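Local coordinates for glycoside hydrolase family 15, cellulose signaling associated protein envoy (Hypocrea jecorina, PDB 4WUJ), which senses blue light through the flavin mononucleotide held in its LOV domain, and appears to link light signalling with the response to oxidative stress, at residues L34-L47 / L130-Q144. Residues are numbered along the deposited sequence; the frame is centred on the assembly and turned at random.
Sequences LDCSVSLTLCDISL and LWADPSGHHFAVGLQ. With FMN (flavin mononucleotide), chain I.
Ser39 and Gln144 meet through their side chains beside the antiparallel pairing of 39-44 with 139-144, where Ser39 OG donates to Gln144 OE1 over 2.8 Å. The serine hydroxyl lies anti to its own nitrogen (chi1 160°), which turns it to the amide. With OE1 held as acceptor, the Gln144 chain, bent at chi2 (80°), presents NE2 to the flavin: it donates to FMN O4 at 3.1 Å and weakly to N5, with a further weak bond to Thr41 OG1. A glutamine suits this place because its amide can accept from the protein while donating to the ring. Beside it, Gly142 and Thr41 exchange two backbone hydrogen bonds; with no side chain at Gly142, the flavin edge comes close to the backbone there, Gly142 N lying 3.4 Å from FMN C7M. Farther along, Cys43 SG lies 3.6 Å from the same methyl, and Ala140 CB touches both C8M of FMN and Ile45 CG2. On the face of Leu40, Leu42, Val141 and Leu143 the packing is largely apolar: Leu40 CD1 touches Leu143 CD2 at 3.7 Å, Leu42 CD1 rests on Val141 CG2, with helix 14-22 covering Val141, and Leu34, from the preceding loop, meets Leu143 tip to tip. Beyond the Cys43-Ala140 pair, Asp44 OD2 accepts a hydrogen bond from His137 ND1 on its syn lone pair (2.8 Å), carboxylate and ring planes 55° apart, while Ser46 lays CB over one imidazole face and accepts the His138 N-H on OG (3.0 Å). Phe139 turns one ring face to the Asp44 carboxyl carbon. Joining the first and last strands at the middle of the 2-1-5-4-3 sheet, this pairing forms part of the flavin pocket of a PAS-fold LOV domain.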
# COMPACT_ATOMS: atom_id res chain seq x y z
N LEU C 34 -7.02 -4.95 2.79
CA LEU C 34 -5.95 -3.95 2.93
C LEU C 34 -6.06 -2.85 1.86
O LEU C 34 -6.23 -3.17 0.68
CB LEU C 34 -4.56 -4.60 2.77
CG LEU C 34 -3.99 -5.65 3.72
CD1 LEU C 34 -2.44 -5.48 3.85
CD2 LEU C 34 -4.61 -5.56 5.05
N ASP C 35 -5.87 -1.59 2.24
CA ASP C 35 -5.67 -0.53 1.24
C ASP C 35 -4.25 0.18 1.35
O ASP C 35 -3.41 -0.23 2.18
CB ASP C 35 -6.86 0.44 1.25
CG ASP C 35 -6.84 1.41 2.42
OD1 ASP C 35 -5.85 1.46 3.18
OD2 ASP C 35 -7.86 2.12 2.60
N CYS C 36 -3.96 1.19 0.52
CA CYS C 36 -2.58 1.74 0.43
C CYS C 36 -2.20 2.66 1.54
O CYS C 36 -1.07 3.19 1.58
CB CYS C 36 -2.40 2.48 -0.90
SG CYS C 36 -2.63 1.42 -2.21
N SER C 37 -3.14 2.90 2.41
CA SER C 37 -2.90 3.65 3.64
C SER C 37 -2.41 2.74 4.81
O SER C 37 -2.10 3.25 5.89
CB SER C 37 -4.23 4.32 4.06
OG SER C 37 -4.32 5.63 3.53
N VAL C 38 -2.47 1.41 4.64
CA VAL C 38 -2.14 0.49 5.73
C VAL C 38 -0.76 0.83 6.31
O VAL C 38 0.15 1.19 5.58
CB VAL C 38 -2.17 -1.00 5.29
CG1 VAL C 38 -1.06 -1.33 4.34
CG2 VAL C 38 -2.04 -1.93 6.50
N SER C 39 -0.62 0.79 7.63
CA SER C 39 0.69 0.96 8.24
C SER C 39 1.47 -0.37 8.15
O SER C 39 0.97 -1.44 8.55
CB SER C 39 0.56 1.45 9.65
OG SER C 39 1.74 1.19 10.38
N LEU C 40 2.66 -0.30 7.58
CA LEU C 40 3.40 -1.52 7.23
C LEU C 40 4.87 -1.30 7.44
O LEU C 40 5.40 -0.24 7.10
CB LEU C 40 3.17 -1.91 5.79
CG LEU C 40 3.89 -3.15 5.27
CD1 LEU C 40 3.05 -3.86 4.21
CD2 LEU C 40 5.27 -2.80 4.72
N THR C 41 5.52 -2.30 8.05
CA THR C 41 6.97 -2.32 8.16
C THR C 41 7.46 -3.64 7.56
O THR C 41 6.78 -4.67 7.56
CB THR C 41 7.49 -2.15 9.62
OG1 THR C 41 7.12 -3.29 10.42
CG2 THR C 41 6.94 -0.90 10.25
N LEU C 42 8.65 -3.56 7.00
CA LEU C 42 9.35 -4.71 6.49
C LEU C 42 10.70 -4.73 7.22
O LEU C 42 11.44 -3.72 7.25
CB LEU C 42 9.56 -4.55 4.99
CG LEU C 42 10.04 -5.71 4.14
CD1 LEU C 42 9.21 -6.99 4.29
CD2 LEU C 42 9.97 -5.20 2.71
N CYS C 43 11.00 -5.88 7.82
CA CYS C 43 12.22 -6.02 8.62
C CYS C 43 13.03 -7.18 8.10
O CYS C 43 12.47 -8.21 7.75
CB CYS C 43 11.88 -6.25 10.08
SG CYS C 43 11.08 -4.82 10.88
N ASP C 44 14.35 -6.98 7.98
CA ASP C 44 15.21 -8.04 7.56
C ASP C 44 15.68 -8.83 8.81
O ASP C 44 16.65 -8.44 9.46
CB ASP C 44 16.39 -7.47 6.78
CG ASP C 44 17.25 -8.56 6.15
OD1 ASP C 44 17.16 -9.72 6.61
OD2 ASP C 44 18.01 -8.25 5.22
N ILE C 45 15.01 -9.91 9.15
CA ILE C 45 15.36 -10.60 10.39
C ILE C 45 16.68 -11.46 10.32
O ILE C 45 17.13 -11.99 11.34
CB ILE C 45 14.18 -11.42 10.91
CG1 ILE C 45 13.88 -12.56 9.96
CG2 ILE C 45 12.90 -10.51 11.10
CD1 ILE C 45 13.23 -13.72 10.65
N SER C 46 17.29 -11.57 9.14
CA SER C 46 18.68 -12.05 8.98
C SER C 46 19.78 -11.02 9.30
O SER C 46 20.95 -11.36 9.33
CB SER C 46 18.89 -12.52 7.54
OG SER C 46 17.99 -13.58 7.25
N LEU C 47 19.41 -9.76 9.51
CA LEU C 47 20.37 -8.74 9.88
C LEU C 47 20.24 -8.49 11.36
O LEU C 47 19.20 -8.73 11.95
CB LEU C 47 20.15 -7.44 9.09
CG LEU C 47 20.36 -7.56 7.58
CD1 LEU C 47 20.12 -6.21 6.88
CD2 LEU C 47 21.78 -8.11 7.27
N LEU C 130 8.25 -14.16 5.55
CA LEU C 130 8.48 -14.36 4.12
C LEU C 130 9.41 -15.56 3.89
O LEU C 130 9.92 -16.15 4.84
CB LEU C 130 9.13 -13.12 3.50
CG LEU C 130 8.18 -12.18 2.80
CD1 LEU C 130 7.03 -11.79 3.76
CD2 LEU C 130 8.93 -10.94 2.26
N TRP C 131 9.62 -15.90 2.62
CA TRP C 131 10.64 -16.89 2.24
C TRP C 131 11.95 -16.18 1.85
O TRP C 131 11.95 -15.01 1.44
CB TRP C 131 10.12 -17.81 1.11
CG TRP C 131 10.01 -17.19 -0.29
CD1 TRP C 131 10.99 -16.50 -0.97
CD2 TRP C 131 8.88 -17.27 -1.20
NE1 TRP C 131 10.53 -16.12 -2.22
CE2 TRP C 131 9.24 -16.58 -2.39
CE3 TRP C 131 7.59 -17.84 -1.11
CZ2 TRP C 131 8.36 -16.45 -3.49
CZ3 TRP C 131 6.71 -17.70 -2.21
CH2 TRP C 131 7.10 -17.01 -3.38
N ALA C 132 13.08 -16.89 2.00
CA ALA C 132 14.39 -16.32 1.67
C ALA C 132 14.40 -15.70 0.28
O ALA C 132 14.22 -16.40 -0.72
CB ALA C 132 15.49 -17.37 1.80
N ASP C 133 14.60 -14.39 0.22
CA ASP C 133 14.64 -13.65 -1.05
C ASP C 133 15.87 -14.08 -1.84
O ASP C 133 16.75 -14.76 -1.29
CB ASP C 133 14.72 -12.13 -0.78
CG ASP C 133 13.36 -11.44 -0.85
OD1 ASP C 133 12.33 -12.10 -0.53
OD2 ASP C 133 13.33 -10.24 -1.23
N PRO C 134 15.94 -13.68 -3.12
CA PRO C 134 17.15 -13.96 -3.91
C PRO C 134 18.42 -13.66 -3.10
O PRO C 134 19.53 -14.11 -3.46
CB PRO C 134 17.02 -12.99 -5.10
CG PRO C 134 15.55 -12.77 -5.27
CD PRO C 134 14.92 -12.94 -3.89
N SER C 135 18.25 -12.91 -2.01
CA SER C 135 19.31 -12.61 -1.05
C SER C 135 19.74 -13.79 -0.16
O SER C 135 20.93 -13.92 0.20
CB SER C 135 18.85 -11.43 -0.17
OG SER C 135 17.45 -11.50 0.12
N GLY C 136 18.78 -14.65 0.20
CA GLY C 136 19.03 -15.70 1.18
C GLY C 136 18.59 -15.21 2.54
O GLY C 136 18.71 -15.91 3.56
N HIS C 137 18.07 -13.98 2.53
CA HIS C 137 17.61 -13.28 3.72
C HIS C 137 16.13 -13.52 3.95
O HIS C 137 15.34 -13.47 3.01
CB HIS C 137 17.84 -11.78 3.54
CG HIS C 137 19.27 -11.37 3.66
ND1 HIS C 137 19.64 -10.07 3.94
CD2 HIS C 137 20.42 -12.07 3.55
CE1 HIS C 137 20.96 -10.00 3.99
NE2 HIS C 137 21.46 -11.20 3.77
N HIS C 138 15.78 -13.77 5.20
CA HIS C 138 14.39 -13.90 5.63
C HIS C 138 13.86 -12.54 6.09
O HIS C 138 14.55 -11.80 6.76
CB HIS C 138 14.32 -14.87 6.80
CG HIS C 138 14.30 -16.31 6.39
ND1 HIS C 138 13.14 -17.06 6.36
CD2 HIS C 138 15.29 -17.15 5.99
CE1 HIS C 138 13.41 -18.29 5.96
NE2 HIS C 138 14.72 -18.37 5.73
N PHE C 139 12.64 -12.22 5.71
CA PHE C 139 12.01 -10.97 6.11
C PHE C 139 10.73 -11.22 6.91
O PHE C 139 10.17 -12.31 6.91
CB PHE C 139 11.70 -10.08 4.89
CG PHE C 139 12.92 -9.57 4.19
CD1 PHE C 139 13.70 -10.43 3.42
CD2 PHE C 139 13.30 -8.24 4.29
CE1 PHE C 139 14.84 -9.95 2.77
CE2 PHE C 139 14.44 -7.76 3.66
CZ PHE C 139 15.20 -8.62 2.89
N ALA C 140 10.28 -10.18 7.58
CA ALA C 140 9.06 -10.21 8.32
C ALA C 140 8.33 -8.96 7.90
O ALA C 140 8.94 -7.89 7.77
CB ALA C 140 9.32 -10.21 9.82
N VAL C 141 7.03 -9.12 7.66
CA VAL C 141 6.14 -8.02 7.36
C VAL C 141 5.26 -7.82 8.54
O VAL C 141 4.60 -8.75 8.98
CB VAL C 141 5.18 -8.36 6.20
CG1 VAL C 141 4.24 -7.16 5.95
CG2 VAL C 141 5.94 -8.75 4.99
N GLY C 142 5.25 -6.60 9.04
CA GLY C 142 4.33 -6.21 10.07
C GLY C 142 3.28 -5.22 9.56
O GLY C 142 3.58 -4.31 8.77
N LEU C 143 2.05 -5.44 10.02
CA LEU C 143 0.93 -4.56 9.75
C LEU C 143 0.50 -4.01 11.08
O LEU C 143 0.22 -4.80 12.00
CB LEU C 143 -0.22 -5.32 9.11
CG LEU C 143 0.06 -5.98 7.76
CD1 LEU C 143 -1.25 -6.59 7.17
CD2 LEU C 143 0.64 -4.95 6.81
N GLN C 144 0.52 -2.69 11.20
CA GLN C 144 0.02 -1.99 12.38
C GLN C 144 -1.33 -1.27 12.05
O GLN C 144 -1.63 -0.96 10.87
CB GLN C 144 0.98 -0.90 12.82
CG GLN C 144 2.40 -1.35 13.19
CD GLN C 144 3.34 -1.60 12.03
OE1 GLN C 144 3.13 -1.15 10.87
NE2 GLN C 144 4.40 -2.35 12.33
N1 FMN I . 6.37 -4.28 18.22
C2 FMN I . 5.47 -3.30 18.59
O2 FMN I . 5.32 -3.01 19.77
N3 FMN I . 4.75 -2.62 17.61
C4 FMN I . 4.89 -2.92 16.28
O4 FMN I . 4.25 -2.29 15.45
C4A FMN I . 5.80 -3.92 15.89
N5 FMN I . 5.99 -4.23 14.55
C5A FMN I . 6.87 -5.21 14.19
C6 FMN I . 7.00 -5.50 12.84
C7 FMN I . 7.90 -6.47 12.43
C7M FMN I . 8.01 -6.75 10.96
C8 FMN I . 8.67 -7.16 13.39
C8M FMN I . 9.65 -8.22 12.95
C9 FMN I . 8.51 -6.87 14.75
C9A FMN I . 7.61 -5.89 15.16
N10 FMN I . 7.44 -5.57 16.51
C10 FMN I . 6.54 -4.59 16.88
C1' FMN I . 8.14 -6.28 17.65
C2' FMN I . 9.53 -5.85 18.04
O2' FMN I . 10.21 -5.40 16.89
C3' FMN I . 10.23 -7.05 18.76
O3' FMN I . 10.24 -8.20 17.92
C4' FMN I . 9.49 -7.40 20.07
O4' FMN I . 9.63 -6.30 20.96
C5' FMN I . 9.97 -8.70 20.72
O5' FMN I . 11.39 -8.72 20.81
P FMN I . 12.14 -8.10 22.07
O1P FMN I . 13.62 -8.20 21.73
O2P FMN I . 11.83 -6.67 22.37
O3P FMN I . 11.83 -8.92 23.27
O HOH W 1 -2.89 0.83 9.15